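Local coordinates for amine Dehydrogenase (PDB 1JMX), which probably transfers electrons through its two covalently bound haem c groups, as expected of the alpha subunit of a quinohemoprotein amine dehydrogenase, at residues Lys312-Val324 / Leu334-Glu348. Numbering follows the deposited sequence.
Sequences KPDLGAGVEVTEV and LKARAAADAKPGQRE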
loop_
_atom_site.group_PDB
_atom_site.type_symbol
_atom_site.label_atom_id
_atom_site.label_comp_id
_atom_site.label_asym_id
_atom_site.label_seq_id
_atom_site.Cartn_x
_atom_site.Cartn_y
_atom_site.Cartn_z
ATOM N N LYS A 312 -8.465 35.969 -38.406
ATOM C CA LYS A 312 -7.662 36.910 -37.658
ATOM C C LYS A 312 -7.900 36.694 -36.172
ATOM O O LYS A 312 -9.047 36.577 -35.724
ATOM C CB LYS A 312 -8.036 38.338 -38.067
ATOM C CG LYS A 312 -7.209 39.415 -37.404
ATOM C CD LYS A 312 -8.107 40.553 -36.931
ATOM C CE LYS A 312 -9.163 40.053 -35.933
ATOM N NZ LYS A 312 -9.954 41.166 -35.307
ATOM N N PRO A 313 -6.813 36.602 -35.392
ATOM C CA PRO A 313 -6.898 36.397 -33.944
ATOM C C PRO A 313 -7.373 37.628 -33.184
ATOM O O PRO A 313 -6.857 38.739 -33.381
ATOM C CB PRO A 313 -5.449 36.078 -33.551
ATOM C CG PRO A 313 -4.823 35.585 -34.814
ATOM C CD PRO A 313 -5.418 36.495 -35.851
ATOM N N ASP A 314 -8.414 37.448 -32.381
ATOM C CA ASP A 314 -8.884 38.524 -31.539
ATOM C C ASP A 314 -8.782 37.974 -30.128
ATOM O O ASP A 314 -9.371 36.936 -29.811
ATOM C CB ASP A 314 -10.317 38.929 -31.841
ATOM C CG ASP A 314 -10.718 40.212 -31.110
ATOM O OD1 ASP A 314 -11.928 40.523 -31.049
ATOM O OD2 ASP A 314 -9.819 40.917 -30.589
ATOM N N LEU A 315 -7.996 38.653 -29.299
ATOM C CA LEU A 315 -7.789 38.227 -27.921
ATOM C C LEU A 315 -8.634 38.961 -26.888
ATOM O O LEU A 315 -8.348 38.872 -25.697
ATOM C CB LEU A 315 -6.312 38.353 -27.551
ATOM C CG LEU A 315 -5.297 37.696 -28.486
ATOM C CD1 LEU A 315 -3.924 37.747 -27.824
ATOM C CD2 LEU A 315 -5.703 36.255 -28.806
ATOM N N GLY A 316 -9.651 39.695 -27.335
ATOM C CA GLY A 316 -10.521 40.415 -26.412
ATOM C C GLY A 316 -10.163 41.859 -26.077
ATOM O O GLY A 316 -9.084 42.348 -26.408
ATOM N N ALA A 317 -11.075 42.522 -25.367
ATOM C CA ALA A 317 -10.927 43.922 -24.954
ATOM C C ALA A 317 -9.674 44.289 -24.150
ATOM O O ALA A 317 -9.434 43.755 -23.079
ATOM C CB ALA A 317 -12.174 44.358 -24.184
ATOM N N GLY A 318 -8.900 45.245 -24.649
ATOM C CA GLY A 318 -7.710 45.672 -23.937
ATOM C C GLY A 318 -6.448 44.927 -24.303
ATOM O O GLY A 318 -5.356 45.275 -23.841
ATOM N N VAL A 319 -6.587 43.910 -25.150
ATOM C CA VAL A 319 -5.440 43.120 -25.576
ATOM C C VAL A 319 -5.173 43.393 -27.054
ATOM O O VAL A 319 -6.064 43.265 -27.897
ATOM C CB VAL A 319 -5.676 41.611 -25.319
ATOM C CG1 VAL A 319 -4.404 40.815 -25.613
ATOM C CG2 VAL A 319 -6.119 41.398 -23.880
ATOM N N GLU A 320 -3.928 43.745 -27.356
ATOM C CA GLU A 320 -3.504 44.086 -28.711
ATOM C C GLU A 320 -2.548 43.085 -29.359
ATOM O O GLU A 320 -1.513 42.747 -28.780
ATOM C CB GLU A 320 -2.834 45.465 -28.694
ATOM C CG GLU A 320 -2.340 45.935 -30.058
ATOM C CD GLU A 320 -1.583 47.259 -30.000
ATOM O OE1 GLU A 320 -1.024 47.589 -28.925
ATOM O OE2 GLU A 320 -1.537 47.963 -31.042
ATOM N N VAL A 321 -2.890 42.626 -30.563
ATOM C CA VAL A 321 -2.032 41.693 -31.297
ATOM C C VAL A 321 -1.055 42.558 -32.090
ATOM O O VAL A 321 -1.409 43.112 -33.132
ATOM C CB VAL A 321 -2.852 40.815 -32.263
ATOM C CG1 VAL A 321 -1.950 39.801 -32.936
ATOM C CG2 VAL A 321 -3.983 40.123 -31.510
ATOM N N THR A 322 0.170 42.677 -31.592
ATOM C CA THR A 322 1.183 43.522 -32.228
ATOM C C THR A 322 2.018 42.946 -33.379
ATOM O O THR A 322 2.551 43.715 -34.182
ATOM C CB THR A 322 2.151 44.130 -31.174
ATOM O OG1 THR A 322 3.091 43.140 -30.740
ATOM C CG2 THR A 322 1.377 44.621 -29.972
ATOM N N GLU A 323 2.151 41.621 -33.458
ATOM C CA GLU A 323 2.951 40.999 -34.525
ATOM C C GLU A 323 2.696 39.491 -34.608
ATOM O O GLU A 323 3.128 38.745 -33.727
ATOM C CB GLU A 323 4.456 41.240 -34.274
ATOM C CG GLU A 323 5.216 41.912 -35.436
ATOM C CD GLU A 323 6.135 40.962 -36.233
ATOM O OE1 GLU A 323 5.653 40.259 -37.159
ATOM O OE2 GLU A 323 7.362 40.956 -35.964
ATOM N N VAL A 324 1.996 39.049 -35.652
ATOM C CA VAL A 324 1.718 37.620 -35.841
ATOM C C VAL A 324 2.992 36.949 -36.371
ATOM O O VAL A 324 3.224 36.880 -37.590
ATOM C CB VAL A 324 0.544 37.380 -36.830
ATOM C CG1 VAL A 324 0.316 35.879 -37.033
ATOM C CG2 VAL A 324 -0.732 38.041 -36.312
ATOM N N LEU A 334 2.017 34.814 -31.923
ATOM C CA LEU A 334 1.876 36.254 -31.999
ATOM C C LEU A 334 2.438 36.987 -30.804
ATOM O O LEU A 334 2.730 36.399 -29.760
ATOM C CB LEU A 334 0.405 36.633 -32.215
ATOM C CG LEU A 334 -0.655 35.996 -31.307
ATOM C CD1 LEU A 334 -0.826 36.808 -30.020
ATOM C CD2 LEU A 334 -1.976 35.929 -32.056
ATOM N N LYS A 335 2.671 38.274 -31.001
ATOM C CA LYS A 335 3.171 39.117 -29.936
ATOM C C LYS A 335 1.937 39.894 -29.529
ATOM O O LYS A 335 1.184 40.358 -30.388
ATOM C CB LYS A 335 4.236 40.076 -30.460
ATOM C CG LYS A 335 5.088 40.659 -29.365
ATOM C CD LYS A 335 6.095 39.634 -28.872
ATOM C CE LYS A 335 7.151 39.339 -29.946
ATOM N NZ LYS A 335 8.201 38.379 -29.469
ATOM N N ALA A 336 1.682 39.977 -28.232
ATOM C CA ALA A 336 0.514 40.700 -27.771
ATOM C C ALA A 336 0.920 41.699 -26.721
ATOM O O ALA A 336 1.994 41.596 -26.123
ATOM C CB ALA A 336 -0.522 39.745 -27.216
ATOM N N ARG A 337 0.046 42.667 -26.494
ATOM C CA ARG A 337 0.302 43.703 -25.510
ATOM C C ARG A 337 -1.024 44.088 -24.904
ATOM O O ARG A 337 -1.972 44.348 -25.622
ATOM C CB ARG A 337 0.928 44.935 -26.177
ATOM C CG ARG A 337 1.429 45.989 -25.202
ATOM C CD ARG A 337 1.918 47.235 -25.939
ATOM N NE ARG A 337 2.807 46.899 -27.056
ATOM C CZ ARG A 337 2.625 47.315 -28.311
ATOM N NH1 ARG A 337 1.589 48.092 -28.621
ATOM N NH2 ARG A 337 3.471 46.943 -29.265
ATOM N N ALA A 338 -1.093 44.074 -23.579
ATOM C CA ALA A 338 -2.309 44.459 -22.872
ATOM C C ALA A 338 -2.076 45.873 -22.355
ATOM O O ALA A 338 -0.965 46.216 -21.940
ATOM C CB ALA A 338 -2.583 43.505 -21.713
ATOM N N ALA A 339 -3.104 46.710 -22.443
ATOM C CA ALA A 339 -3.001 48.087 -21.973
ATOM C C ALA A 339 -2.928 48.055 -20.463
ATOM O O ALA A 339 -3.472 47.139 -19.835
ATOM C CB ALA A 339 -4.218 48.889 -22.420
ATOM N N ALA A 340 -2.245 49.032 -19.872
ATOM C CA ALA A 340 -2.144 49.095 -18.416
ATOM C C ALA A 340 -3.542 49.362 -17.854
ATOM O O ALA A 340 -3.804 49.172 -16.661
ATOM C CB ALA A 340 -1.177 50.208 -18.001
ATOM N N ASP A 341 -4.439 49.762 -18.755
ATOM C CA ASP A 341 -5.819 50.091 -18.435
ATOM C C ASP A 341 -6.775 48.916 -18.671
ATOM O O ASP A 341 -7.936 48.967 -18.237
ATOM C CB ASP A 341 -6.252 51.296 -19.292
ATOM C CG ASP A 341 -7.538 51.951 -18.791
ATOM O OD1 ASP A 341 -7.452 52.824 -17.893
ATOM O OD2 ASP A 341 -8.637 51.609 -19.301
ATOM N N ALA A 342 -6.297 47.873 -19.359
ATOM C CA ALA A 342 -7.116 46.693 -19.658
ATOM C C ALA A 342 -7.724 46.128 -18.381
ATOM O O ALA A 342 -7.003 45.853 -17.418
ATOM C CB ALA A 342 -6.278 45.629 -20.367
ATOM N N LYS A 343 -9.052 46.023 -18.350
ATOM C CA LYS A 343 -9.761 45.503 -17.180
ATOM C C LYS A 343 -9.457 44.032 -16.941
ATOM O O LYS A 343 -9.443 43.228 -17.871
ATOM C CB LYS A 343 -11.273 45.691 -17.333
ATOM C CG LYS A 343 -11.779 47.110 -17.074
ATOM C CD LYS A 343 -11.605 47.518 -15.600
ATOM C CE LYS A 343 -12.207 48.903 -15.303
ATOM N NZ LYS A 343 -13.703 48.936 -15.425
ATOM N N PRO A 344 -9.227 43.656 -15.678
ATOM C CA PRO A 344 -8.927 42.263 -15.336
ATOM C C PRO A 344 -10.134 41.345 -15.577
ATOM O O PRO A 344 -11.264 41.700 -15.258
ATOM C CB PRO A 344 -8.567 42.356 -13.853
ATOM C CG PRO A 344 -9.429 43.480 -13.367
ATOM C CD PRO A 344 -9.251 44.501 -14.470
ATOM N N GLY A 345 -9.894 40.187 -16.184
ATOM C CA GLY A 345 -10.968 39.246 -16.447
ATOM C C GLY A 345 -10.621 38.322 -17.595
ATOM O O GLY A 345 -9.610 38.516 -18.274
ATOM N N GLN A 346 -11.464 37.321 -17.824
ATOM C CA GLN A 346 -11.225 36.369 -18.901
ATOM C C GLN A 346 -11.667 36.948 -20.255
ATOM O O GLN A 346 -12.628 37.712 -20.344
ATOM C CB GLN A 346 -11.934 35.028 -18.620
ATOM C CG GLN A 346 -11.489 34.277 -17.343
ATOM C CD GLN A 346 -10.286 33.330 -17.539
ATOM O OE1 GLN A 346 -9.897 33.002 -18.669
ATOM N NE2 GLN A 346 -9.704 32.878 -16.424
ATOM N N ARG A 347 -10.952 36.576 -21.307
ATOM C CA ARG A 347 -11.256 37.046 -22.659
ATOM C C ARG A 347 -11.555 35.865 -23.564
ATOM O O ARG A 347 -10.832 34.866 -23.552
ATOM C CB ARG A 347 -10.065 37.815 -23.229
ATOM C CG ARG A 347 -9.752 39.083 -22.465
ATOM C CD ARG A 347 -10.861 40.107 -22.655
ATOM N NE ARG A 347 -10.959 41.036 -21.536
ATOM C CZ ARG A 347 -9.986 41.837 -21.117
ATOM N NH1 ARG A 347 -8.804 41.856 -21.718
ATOM N NH2 ARG A 347 -10.190 42.608 -20.065
ATOM N N GLU A 348 -12.642 35.950 -24.319
ATOM C CA GLU A 348 -12.952 34.864 -25.220
ATOM C C GLU A 348 -12.069 35.044 -26.428
ATOM O O GLU A 348 -12.249 35.982 -27.198
ATOM C CB GLU A 348 -14.421 34.866 -25.624
ATOM C CG GLU A 348 -15.141 33.544 -25.310
ATOM C CD GLU A 348 -14.552 32.320 -26.041
ATOM O OE1 GLU A 348 -13.308 32.097 -26.005
ATOM O OE2 GLU A 348 -15.348 31.555 -26.643
#
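An antiparallel beta hairpin, its strands 319-324 and 334-338 running at 165°, pairs Glu320 with Arg337 through both backbone bonds, Glu320 N to Arg337 O (2.7 Å) and Arg337 N to Glu320 O. Beyond this pair lies a classic beta bulge: Thr322 and Glu323 both face Lys335, whose carbonyl O accepts a bond from Thr322 N (2.8 Å) and only weak ones from Thr322 OG1 and Glu323 N. On the face that also carries Glu323 and Lys335, the side chains of Glu320 and Arg337 run side by side; Glu320 OE1 alone forms the salt bridge to Arg337 NH1 (2.7 Å), the two planes 88° apart. The bend of Arg337 at chi3 (-48°) brings its guanidinium to Thr322, whose CG2 lies over one face, offset toward the rim and 3.2 Å from Arg337 NH2.

Strand 319-327 is the edge strand of the domain III mixed sheet within this chain; strand 331-338 pairs on its far side with strand 299-307. The hairpin's opposite face carries Val319, Val321, Ala336 and Ala338. Next to it Leu334 CD2 meets Pro313 CB (3.8 Å) and Leu334 CD1 meets Leu315 CD1, while the Val321 side chain crosses that of Leu334 at about a right angle. Just before strand 319-324, a type II turn from Gly316 to Val319 includes Gly318, whose carbonyl O accepts Ala339 N (3.0 Å). Val319 CG2 sits at the edge of the Arg347 guanidinium, 3.5 Å from NH1.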